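Local coordinates for protein Baccell_00875 (Bacteroides cellulosilyticus DSM 14838, PDB 5NO8) that acts as a polysaccharide lyase, probably removing the L-rhamnose caps next to glucuronic acid in complex arabinogalactan proteins, at residues D141-T146 and A219-D224; I197-I202 and Y661-D666; L457-Y462 and Q469-G474. One frame throughout, in Å; residues are numbered along the deposited sequence.

Contact 1 of 3, residues D141-T146 and A219-D224; sequences DVAVYT and ALDLPD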
loop_
_atom_site.group_PDB
_atom_site.type_symbol
_atom_site.label_atom_id
_atom_site.label_comp_id
_atom_site.label_asym_id
_atom_site.label_seq_id
_atom_site.Cartn_x
_atom_site.Cartn_y
_atom_site.Cartn_z
ATOM N N ASP A 141 2.329 15.336 -19.967
ATOM C CA ASP A 141 2.706 15.387 -18.548
ATOM C C ASP A 141 2.239 16.694 -17.906
ATOM O O ASP A 141 3.013 17.468 -17.329
ATOM C CB ASP A 141 4.211 15.156 -18.391
ATOM C CG ASP A 141 4.566 13.672 -18.395
ATOM O OD1 ASP A 141 3.797 12.893 -19.029
ATOM O OD2 ASP A 141 5.560 13.275 -17.722
ATOM N N VAL A 142 0.951 16.896 -18.031
ATOM C CA VAL A 142 0.252 18.051 -17.474
ATOM C C VAL A 142 -0.197 17.638 -16.066
ATOM O O VAL A 142 -0.851 16.612 -15.913
ATOM C CB VAL A 142 -1.005 18.405 -18.296
ATOM C CG1 VAL A 142 -1.678 19.662 -17.727
ATOM C CG2 VAL A 142 -0.651 18.559 -19.765
ATOM N N ALA A 143 0.169 18.418 -15.052
ATOM C CA ALA A 143 -0.170 18.044 -13.672
ATOM C C ALA A 143 -0.351 19.251 -12.781
ATOM O O ALA A 143 0.217 20.295 -13.035
ATOM C CB ALA A 143 0.872 17.097 -13.087
ATOM N N VAL A 144 -1.208 19.095 -11.766
ATOM C CA VAL A 144 -1.419 20.116 -10.758
ATOM C C VAL A 144 -0.891 19.538 -9.443
ATOM O O VAL A 144 -1.246 18.412 -9.047
ATOM C CB VAL A 144 -2.904 20.483 -10.629
ATOM C CG1 VAL A 144 -3.151 21.484 -9.495
ATOM C CG2 VAL A 144 -3.440 21.023 -11.932
ATOM N N TYR A 145 -0.059 20.303 -8.738
ATOM C CA TYR A 145 0.373 19.889 -7.406
ATOM C C TYR A 145 -0.785 19.917 -6.414
ATOM O O TYR A 145 -1.537 20.892 -6.349
ATOM C CB TYR A 145 1.492 20.786 -6.889
ATOM C CG TYR A 145 2.750 20.708 -7.665
ATOM C CD1 TYR A 145 3.467 19.521 -7.740
ATOM C CD2 TYR A 145 3.253 21.820 -8.310
ATOM C CE1 TYR A 145 4.656 19.439 -8.451
ATOM C CE2 TYR A 145 4.432 21.761 -9.010
ATOM C CZ TYR A 145 5.155 20.585 -9.064
ATOM O OH TYR A 145 6.337 20.558 -9.778
ATOM N N THR A 146 -0.923 18.823 -5.653
ATOM C CA THR A 146 -1.926 18.693 -4.596
ATOM C C THR A 146 -1.177 18.100 -3.402
ATOM O O THR A 146 -1.243 16.882 -3.152
ATOM C CB THR A 146 -3.132 17.826 -5.016
ATOM O OG1 THR A 146 -2.670 16.520 -5.375
ATOM C CG2 THR A 146 -3.910 18.462 -6.165
ATOM N N ALA A 219 1.381 15.077 -7.274
ATOM C CA ALA A 219 0.895 15.846 -8.409
ATOM C C ALA A 219 -0.149 15.010 -9.157
ATOM O O ALA A 219 0.108 13.861 -9.484
ATOM C CB ALA A 219 2.025 16.224 -9.354
ATOM N N LEU A 220 -1.326 15.565 -9.371
ATOM C CA LEU A 220 -2.376 14.855 -10.109
ATOM C C LEU A 220 -2.214 15.132 -11.614
ATOM O O LEU A 220 -2.196 16.302 -12.036
ATOM C CB LEU A 220 -3.752 15.269 -9.599
ATOM C CG LEU A 220 -4.012 14.974 -8.114
ATOM C CD1 LEU A 220 -5.442 15.296 -7.771
ATOM C CD2 LEU A 220 -3.708 13.534 -7.685
ATOM N N ASP A 221 -2.134 14.063 -12.411
ATOM C CA ASP A 221 -1.939 14.167 -13.848
ATOM C C ASP A 221 -3.241 14.264 -14.616
ATOM O O ASP A 221 -4.118 13.424 -14.470
ATOM C CB ASP A 221 -1.164 12.964 -14.383
ATOM C CG ASP A 221 0.219 12.841 -13.792
ATOM O OD1 ASP A 221 0.957 13.855 -13.767
ATOM O OD2 ASP A 221 0.586 11.734 -13.361
ATOM N N LEU A 222 -3.341 15.286 -15.446
ATOM C CA LEU A 222 -4.432 15.452 -16.377
ATOM C C LEU A 222 -4.143 14.568 -17.600
ATOM O O LEU A 222 -2.997 14.109 -17.795
ATOM C CB LEU A 222 -4.542 16.931 -16.822
ATOM C CG LEU A 222 -5.196 17.866 -15.822
ATOM C CD1 LEU A 222 -4.376 18.033 -14.562
ATOM C CD2 LEU A 222 -5.493 19.223 -16.483
ATOM N N PRO A 223 -5.162 14.340 -18.445
ATOM C CA PRO A 223 -4.864 13.699 -19.713
ATOM C C PRO A 223 -3.861 14.500 -20.535
ATOM O O PRO A 223 -3.788 15.737 -20.399
ATOM C CB PRO A 223 -6.231 13.665 -20.431
ATOM C CG PRO A 223 -7.235 13.867 -19.341
ATOM C CD PRO A 223 -6.568 14.777 -18.373
ATOM N N ASP A 224 -3.098 13.816 -21.383
ATOM C CA ASP A 224 -2.346 14.526 -22.402
ATOM C C ASP A 224 -3.360 15.205 -23.338
ATOM O O ASP A 224 -4.434 14.661 -23.592
ATOM C CB ASP A 224 -1.397 13.589 -23.139
ATOM C CG ASP A 224 -0.232 13.088 -22.247
ATOM O OD1 ASP A 224 0.208 13.710 -21.229
ATOM O OD2 ASP A 224 0.316 12.024 -22.612
HETATM O O HOH W 1 2.859 12.131 -21.409
HETATM O O HOH W 2 -0.657 14.706 -18.896
#

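Contact 2 of 3, residues I197-I202 and Y661-D666; sequences IRNYEI and YPYKID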
loop_
_atom_site.group_PDB
_atom_site.type_symbol
_atom_site.label_atom_id
_atom_site.label_comp_id
_atom_site.label_asym_id
_atom_site.label_seq_id
_atom_site.Cartn_x
_atom_site.Cartn_y
_atom_site.Cartn_z
ATOM N N ILE A 197 -8.684 13.101 -14.211
ATOM C CA ILE A 197 -7.345 12.838 -13.698
ATOM C C ILE A 197 -7.013 11.403 -14.097
ATOM O O ILE A 197 -7.752 10.461 -13.772
ATOM C CB ILE A 197 -7.240 13.045 -12.174
ATOM C CG1 ILE A 197 -7.435 14.512 -11.799
ATOM C CG2 ILE A 197 -5.903 12.532 -11.617
ATOM C CD1 ILE A 197 -6.414 15.459 -12.396
ATOM N N ARG A 198 -5.917 11.248 -14.830
ATOM C CA ARG A 198 -5.524 9.954 -15.387
ATOM C C ARG A 198 -4.485 9.196 -14.573
ATOM O O ARG A 198 -4.311 8.001 -14.751
ATOM C CB ARG A 198 -5.033 10.103 -16.822
ATOM C CG ARG A 198 -3.691 10.792 -16.913
ATOM C CD ARG A 198 -2.841 10.468 -18.125
ATOM N NE ARG A 198 -1.711 11.426 -18.132
ATOM C CZ ARG A 198 -0.481 11.216 -17.642
ATOM N NH1 ARG A 198 -0.116 10.042 -17.119
ATOM N NH2 ARG A 198 0.434 12.206 -17.692
ATOM N N ASN A 199 -3.725 9.903 -13.739
ATOM C CA ASN A 199 -2.691 9.273 -12.938
ATOM C C ASN A 199 -2.183 10.270 -11.912
ATOM O O ASN A 199 -2.738 11.351 -11.766
ATOM C CB ASN A 199 -1.522 8.797 -13.830
ATOM C CG ASN A 199 -0.977 7.461 -13.373
ATOM O OD1 ASN A 199 -0.805 7.259 -12.188
ATOM N ND2 ASN A 199 -0.737 6.533 -14.325
ATOM N N TYR A 200 -1.178 9.884 -11.156
ATOM C CA TYR A 200 -0.489 10.835 -10.304
ATOM C C TYR A 200 1.005 10.558 -10.271
ATOM O O TYR A 200 1.459 9.477 -10.600
ATOM C CB TYR A 200 -1.075 10.861 -8.895
ATOM C CG TYR A 200 -0.801 9.615 -8.069
ATOM C CD1 TYR A 200 -1.612 8.502 -8.194
ATOM C CD2 TYR A 200 0.266 9.559 -7.168
ATOM C CE1 TYR A 200 -1.401 7.377 -7.433
ATOM C CE2 TYR A 200 0.499 8.421 -6.391
ATOM C CZ TYR A 200 -0.330 7.323 -6.554
ATOM O OH TYR A 200 -0.163 6.166 -5.821
ATOM N N GLU A 201 1.749 11.574 -9.859
ATOM C CA GLU A 201 3.178 11.485 -9.709
ATOM C C GLU A 201 3.555 11.836 -8.300
ATOM O O GLU A 201 2.801 12.492 -7.587
ATOM C CB GLU A 201 3.871 12.464 -10.637
ATOM C CG GLU A 201 3.777 12.074 -12.088
ATOM C CD GLU A 201 4.317 13.159 -12.996
ATOM O OE1 GLU A 201 5.553 13.228 -13.135
ATOM O OE2 GLU A 201 3.504 13.958 -13.534
ATOM N N ILE A 202 4.751 11.413 -7.929
ATOM C CA ILE A 202 5.310 11.707 -6.624
ATOM C C ILE A 202 6.605 12.466 -6.866
ATOM O O ILE A 202 7.445 12.057 -7.687
ATOM C CB ILE A 202 5.590 10.417 -5.801
ATOM C CG1 ILE A 202 4.306 9.690 -5.437
ATOM C CG2 ILE A 202 6.383 10.714 -4.519
ATOM C CD1 ILE A 202 3.387 10.414 -4.499
ATOM N N TYR A 661 3.855 2.017 -8.068
ATOM C CA TYR A 661 2.525 2.325 -8.587
ATOM C C TYR A 661 2.345 3.650 -9.377
ATOM O O TYR A 661 1.662 3.647 -10.408
ATOM C CB TYR A 661 1.486 2.217 -7.460
ATOM C CG TYR A 661 0.076 2.353 -7.940
ATOM C CD1 TYR A 661 -0.623 1.255 -8.448
ATOM C CD2 TYR A 661 -0.569 3.586 -7.939
ATOM C CE1 TYR A 661 -1.910 1.401 -8.939
ATOM C CE2 TYR A 661 -1.861 3.732 -8.416
ATOM C CZ TYR A 661 -2.520 2.633 -8.910
ATOM O OH TYR A 661 -3.779 2.781 -9.391
ATOM N N PRO A 662 2.890 4.767 -8.871
ATOM C CA PRO A 662 2.614 6.035 -9.566
ATOM C C PRO A 662 3.131 6.075 -10.992
ATOM O O PRO A 662 3.982 5.279 -11.366
ATOM C CB PRO A 662 3.340 7.082 -8.717
ATOM C CG PRO A 662 3.533 6.436 -7.394
ATOM C CD PRO A 662 3.742 4.978 -7.692
ATOM N N TYR A 663 2.655 7.043 -11.754
ATOM C CA TYR A 663 3.078 7.228 -13.124
ATOM C C TYR A 663 4.583 7.430 -13.193
ATOM O O TYR A 663 5.276 6.789 -13.985
ATOM C CB TYR A 663 2.324 8.428 -13.707
ATOM C CG TYR A 663 2.777 8.894 -15.081
ATOM C CD1 TYR A 663 2.792 8.038 -16.160
ATOM C CD2 TYR A 663 3.089 10.218 -15.290
ATOM C CE1 TYR A 663 3.183 8.468 -17.422
ATOM C CE2 TYR A 663 3.505 10.684 -16.523
ATOM C CZ TYR A 663 3.547 9.816 -17.597
ATOM O OH TYR A 663 3.972 10.310 -18.817
ATOM N N LYS A 664 5.061 8.368 -12.385
ATOM C CA LYS A 664 6.478 8.668 -12.245
ATOM C C LYS A 664 6.779 9.063 -10.821
ATOM O O LYS A 664 5.894 9.470 -10.055
ATOM C CB LYS A 664 6.899 9.819 -13.165
ATOM C CG LYS A 664 6.811 9.491 -14.648
ATOM C CD LYS A 664 7.117 10.669 -15.546
ATOM C CE LYS A 664 7.150 10.220 -17.000
ATOM N NZ LYS A 664 7.417 11.324 -17.956
ATOM N N ILE A 665 8.042 8.902 -10.473
ATOM C CA ILE A 665 8.570 9.324 -9.187
ATOM C C ILE A 665 9.807 10.155 -9.474
ATOM O O ILE A 665 10.813 9.659 -10.027
ATOM C CB ILE A 665 8.914 8.102 -8.318
ATOM C CG1 ILE A 665 7.645 7.271 -8.037
ATOM C CG2 ILE A 665 9.576 8.557 -7.014
ATOM C CD1 ILE A 665 7.924 5.805 -7.824
ATOM N N ASP A 666 9.733 11.450 -9.130
ATOM C CA ASP A 666 10.812 12.412 -9.427
ATOM C C ASP A 666 11.252 12.376 -10.883
ATOM O O ASP A 666 12.447 12.487 -11.197
ATOM C CB ASP A 666 12.010 12.209 -8.483
ATOM C CG ASP A 666 11.785 12.828 -7.121
ATOM O OD1 ASP A 666 11.408 14.024 -7.042
ATOM O OD2 ASP A 666 11.915 12.094 -6.126
HETATM O O HOH W 3 -0.657 4.719 -11.483
#

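Contact 3 of 3, residues L457-Y462 and Q469-G474; sequences LYFQMY and QFVTDG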
loop_
_atom_site.group_PDB
_atom_site.type_symbol
_atom_site.label_atom_id
_atom_site.label_comp_id
_atom_site.label_asym_id
_atom_site.label_seq_id
_atom_site.Cartn_x
_atom_site.Cartn_y
_atom_site.Cartn_z
ATOM N N LEU A 457 9.468 -20.174 11.820
ATOM C CA LEU A 457 9.995 -21.279 11.022
ATOM C C LEU A 457 10.120 -22.543 11.872
ATOM O O LEU A 457 9.657 -23.626 11.474
ATOM C CB LEU A 457 11.324 -20.946 10.358
ATOM C CG LEU A 457 11.992 -22.108 9.618
ATOM C CD1 LEU A 457 11.214 -22.504 8.361
ATOM C CD2 LEU A 457 13.422 -21.826 9.257
ATOM N N TYR A 458 10.723 -22.407 13.055
ATOM C CA TYR A 458 10.957 -23.590 13.895
ATOM C C TYR A 458 9.665 -24.241 14.349
ATOM O O TYR A 458 9.534 -25.462 14.246
ATOM C CB TYR A 458 11.883 -23.261 15.097
ATOM C CG TYR A 458 13.303 -22.864 14.772
ATOM C CD1 TYR A 458 13.944 -23.265 13.616
ATOM C CD2 TYR A 458 14.046 -22.101 15.683
ATOM C CE1 TYR A 458 15.258 -22.904 13.351
ATOM C CE2 TYR A 458 15.352 -21.747 15.436
ATOM C CZ TYR A 458 15.960 -22.141 14.285
ATOM O OH TYR A 458 17.254 -21.782 14.031
ATOM N N PHE A 459 8.682 -23.468 14.801
ATOM C CA PHE A 459 7.418 -24.049 15.204
ATOM C C PHE A 459 6.707 -24.740 14.022
ATOM O O PHE A 459 6.129 -25.818 14.193
ATOM C CB PHE A 459 6.492 -23.028 15.833
ATOM C CG PHE A 459 6.981 -22.455 17.148
ATOM C CD1 PHE A 459 7.334 -23.281 18.212
ATOM C CD2 PHE A 459 7.026 -21.073 17.339
ATOM C CE1 PHE A 459 7.742 -22.734 19.429
ATOM C CE2 PHE A 459 7.447 -20.522 18.536
ATOM C CZ PHE A 459 7.792 -21.358 19.592
ATOM N N GLN A 460 6.799 -24.151 12.834
ATOM C CA GLN A 460 6.235 -24.794 11.632
ATOM C C GLN A 460 6.968 -26.109 11.315
ATOM O O GLN A 460 6.335 -27.099 10.925
ATOM C CB GLN A 460 6.325 -23.852 10.428
ATOM C CG GLN A 460 5.533 -22.559 10.563
ATOM C CD GLN A 460 4.043 -22.726 10.395
ATOM O OE1 GLN A 460 3.528 -23.844 10.309
ATOM N NE2 GLN A 460 3.324 -21.596 10.381
ATOM N N MET A 461 8.294 -26.101 11.442
ATOM C CA MET A 461 9.113 -27.305 11.232
ATOM C C MET A 461 8.794 -28.453 12.199
ATOM O O MET A 461 8.981 -29.620 11.833
ATOM C CB MET A 461 10.602 -26.992 11.251
ATOM C CG MET A 461 11.133 -26.233 10.047
ATOM S SD MET A 461 10.946 -27.106 8.500
ATOM C CE MET A 461 12.089 -28.506 8.635
ATOM N N TYR A 462 8.284 -28.155 13.391
ATOM C CA TYR A 462 7.731 -29.203 14.255
ATOM C C TYR A 462 6.560 -29.898 13.582
ATOM O O TYR A 462 6.474 -31.124 13.597
ATOM C CB TYR A 462 7.289 -28.633 15.603
ATOM C CG TYR A 462 6.457 -29.558 16.474
ATOM C CD1 TYR A 462 6.979 -30.772 16.961
ATOM C CD2 TYR A 462 5.172 -29.202 16.847
ATOM C CE1 TYR A 462 6.218 -31.590 17.785
ATOM C CE2 TYR A 462 4.406 -30.011 17.662
ATOM C CZ TYR A 462 4.931 -31.199 18.136
ATOM O OH TYR A 462 4.112 -31.969 18.936
ATOM N N GLN A 469 12.509 -30.985 19.252
ATOM C CA GLN A 469 13.618 -30.032 19.334
ATOM C C GLN A 469 13.321 -28.705 18.601
ATOM O O GLN A 469 13.769 -27.656 19.022
ATOM C CB GLN A 469 14.922 -30.646 18.797
ATOM C CG GLN A 469 16.181 -29.783 18.941
ATOM C CD GLN A 469 16.540 -29.481 20.399
ATOM O OE1 GLN A 469 16.515 -30.375 21.246
ATOM N NE2 GLN A 469 16.884 -28.217 20.691
ATOM N N PHE A 470 12.562 -28.760 17.510
ATOM C CA PHE A 470 12.100 -27.523 16.858
ATOM C C PHE A 470 11.257 -26.609 17.755
ATOM O O PHE A 470 11.355 -25.385 17.672
ATOM C CB PHE A 470 11.326 -27.860 15.573
ATOM C CG PHE A 470 12.199 -28.268 14.446
ATOM C CD1 PHE A 470 13.087 -27.379 13.898
ATOM C CD2 PHE A 470 12.120 -29.547 13.907
ATOM C CE1 PHE A 470 13.900 -27.732 12.849
ATOM C CE2 PHE A 470 12.939 -29.906 12.861
ATOM C CZ PHE A 470 13.834 -28.997 12.334
ATOM N N VAL A 471 10.430 -27.193 18.603
ATOM C CA VAL A 471 9.590 -26.446 19.497
ATOM C C VAL A 471 10.475 -25.789 20.572
ATOM O O VAL A 471 10.246 -24.637 20.970
ATOM C CB VAL A 471 8.533 -27.337 20.153
ATOM C CG1 VAL A 471 7.620 -26.532 21.061
ATOM C CG2 VAL A 471 7.712 -28.078 19.087
ATOM N N THR A 472 11.470 -26.541 21.048
ATOM C CA THR A 472 12.462 -25.991 21.984
ATOM C C THR A 472 13.201 -24.801 21.363
ATOM O O THR A 472 13.300 -23.747 21.987
ATOM C CB THR A 472 13.450 -27.091 22.459
ATOM O OG1 THR A 472 12.711 -28.066 23.199
ATOM C CG2 THR A 472 14.583 -26.518 23.317
ATOM N N ASP A 473 13.673 -24.959 20.131
ATOM C CA ASP A 473 14.392 -23.898 19.434
ATOM C C ASP A 473 13.511 -22.676 19.169
ATOM O O ASP A 473 13.977 -21.541 19.310
ATOM C CB ASP A 473 15.011 -24.413 18.117
ATOM C CG ASP A 473 16.090 -25.477 18.347
ATOM O OD1 ASP A 473 16.526 -25.663 19.502
ATOM O OD2 ASP A 473 16.489 -26.149 17.380
ATOM N N GLY A 474 12.249 -22.904 18.809
ATOM C CA GLY A 474 11.286 -21.812 18.656
ATOM C C GLY A 474 11.116 -21.021 19.951
ATOM O O GLY A 474 11.253 -19.791 19.977
#

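Contact 1 of 3, residues D141-T146 and A219-D224
Asp224 carries CG anti to its carbonyl carbon (chi1 -69°), which folds the carboxylate back beside its own N and brings OD1 within 3.0 Å of Asp141 N, a hydrogen bond received on the syn side but tilted out of the carboxylate plane. In Val142 the CG1 methyl is anti to the backbone N (chi1 -177°), which sends it across to rest 4.0 Å from Leu222 CD2. These groups lie at one end of an antiparallel pairing of strands 142-145 and 219-221 within a mixed sheet, where strand 199-203 continues beyond 217-221; the axes run at 149° and approach to 4.4 Å. Val144 and Leu220 form a hydrogen-bonded pair: Val144 N gives to Leu220 O at 3.0 Å, and Leu220 N returns a bond to Val144 O. Leu222 N extends the pattern to Val142 O at 2.9 Å. In the non-hydrogen-bonded pairs, Ala143 with Asp221 and Tyr145 with Ala219, the CA atoms come closer than in the hydrogen-bonded pair, and Ala219 CB fits 4.0 Å from Ala143 CB and against Tyr145. The Leu220 and Thr146 side chains cross at about a right angle, Leu220 CG 3.4 Å from Thr146 OG1.

Water 2 accepts from Val142 N and donates to Leu222 O and Asp224 OD1. Tyr663 OH hydrogen-bonds Asp141 OD1, and Lys664 NZ forms a salt bridge with OD2. Water 1 bridges the two carboxylates, and that salt bridge probably eases the repulsion between Asp141 OD1 and Asp224 OD1, 4.3 Å apart, whereas the buried Thr146 OG1 finds no polar partner.

Contact 2 of 3, residues I197-I202 and Y661-D666
Residues 197-202 and 661-666 meet in a short parallel strand pairing that adds a late segment of the chain to a mixed sheet built mainly from its early part. The evidence is three backbone hydrogen bonds: Tyr663 N to Tyr200 O (2.9 Å, nearly along the C=O axis), Ile202 N to Lys664 O (3.1 Å) and Asp666 N to Ile202 O (2.8 Å). In this sheet strand 199-203 lies between strand 664-665, its parallel neighbour, and strand 217-221, its antiparallel one.

Beside the pairing stands a cation-pi contact. Arg198, its NE hydrogen-bonded to Leu222 O, puts CZ 4.3 Å from the Tyr663 ring centroid, but the guanidinium is upright, 81° from the ring plane, so that NH1 presses in over the centre. Tyr663 holds CG anti to its backbone N (chi1 172°), which swings the ring toward Arg198 and Glu201, whose CG meets the ring edge 3.8 Å from Tyr663 CD2. With an alanine here, the Arg198 guanidinium would probably lose the ring face it packs on, and Asp141 a hydrogen-bond partner. Elsewhere, Pro662 covers one face of the Tyr200 ring. Tyr200 OH, hydrogen-bonded to Asp608, touches the Tyr661 ring edge at CD2, 3.4 Å away.

Contact 3 of 3, residues L457-Y462 and Q469-G474
Phe470 and Met461 meet ring to methylene: Met461 CB stands over the middle of the Phe470 ring, 3.6 Å from its centroid and 9° off the ring normal, a CH-pi arrangement. At the base of the same side chain, Phe470 CB packs 3.3 Å from Tyr458 O, a carbonyl already used inside its helix by Tyr462 N. A second CH-pi contact puts Val471 CG2 on the Tyr462 ring, nearer its rim, 3.3 Å from Tyr462 CG. Tyr462 has CG anti to its backbone N (chi1 168°), a torsion that turns the ring to receive this methyl.

The third lies at Gly474, whose CA covers one face of the Phe459 ring, 3.9 Å from the centroid. Gly474 has no CB, and one built there would fall 2.5 Å from Phe459 CE1, so the bare position lets the ring sit this close. The Tyr458 ring packs its CD2 against Asp473 CB, 3.5 Å away, the two side chains crossing obliquely.

These groups are brought together by two helices, 448-465 and 469-485, joined by a short turn into an antiparallel helical hairpin; the segment axes approach to 7.6 Å and cross at -164°. Further out, Leu419 and Val403 pack on Met461, while Leu498 and Ser502 back Phe459. Tyr458 OH bonds Gln430, and Asp473 OD1 takes bonds from Tyr434 and, above the carboxylate plane, from Gln469 NE2. The polar ends of Tyr458 and Asp473 therefore bond within their own helix or outside the pair, and the helices are probably held together mainly by apolar and CH-pi packing.

From the N terminus, residues 141-146 come first, then 197-202, before 219-224 returns to close contact 1. Contact 2 closes only at 661-666, after a loop of 458 residues; the two contacts cross, because their segments alternate along the chain. They share one mixed sheet, in which strands 199-203 and 217-221 are neighbours; strand 664-665 pairs with 199-203, which ties the late strand to the early ones, and the contact centres are about 8 Å apart. Contact 3 opens and closes within the long loop of contact 2, a local hairpin in the helical part. Its centre lies about 45 Å from that of contact 2 and 53 Å from that of contact 1, across the chain's centre.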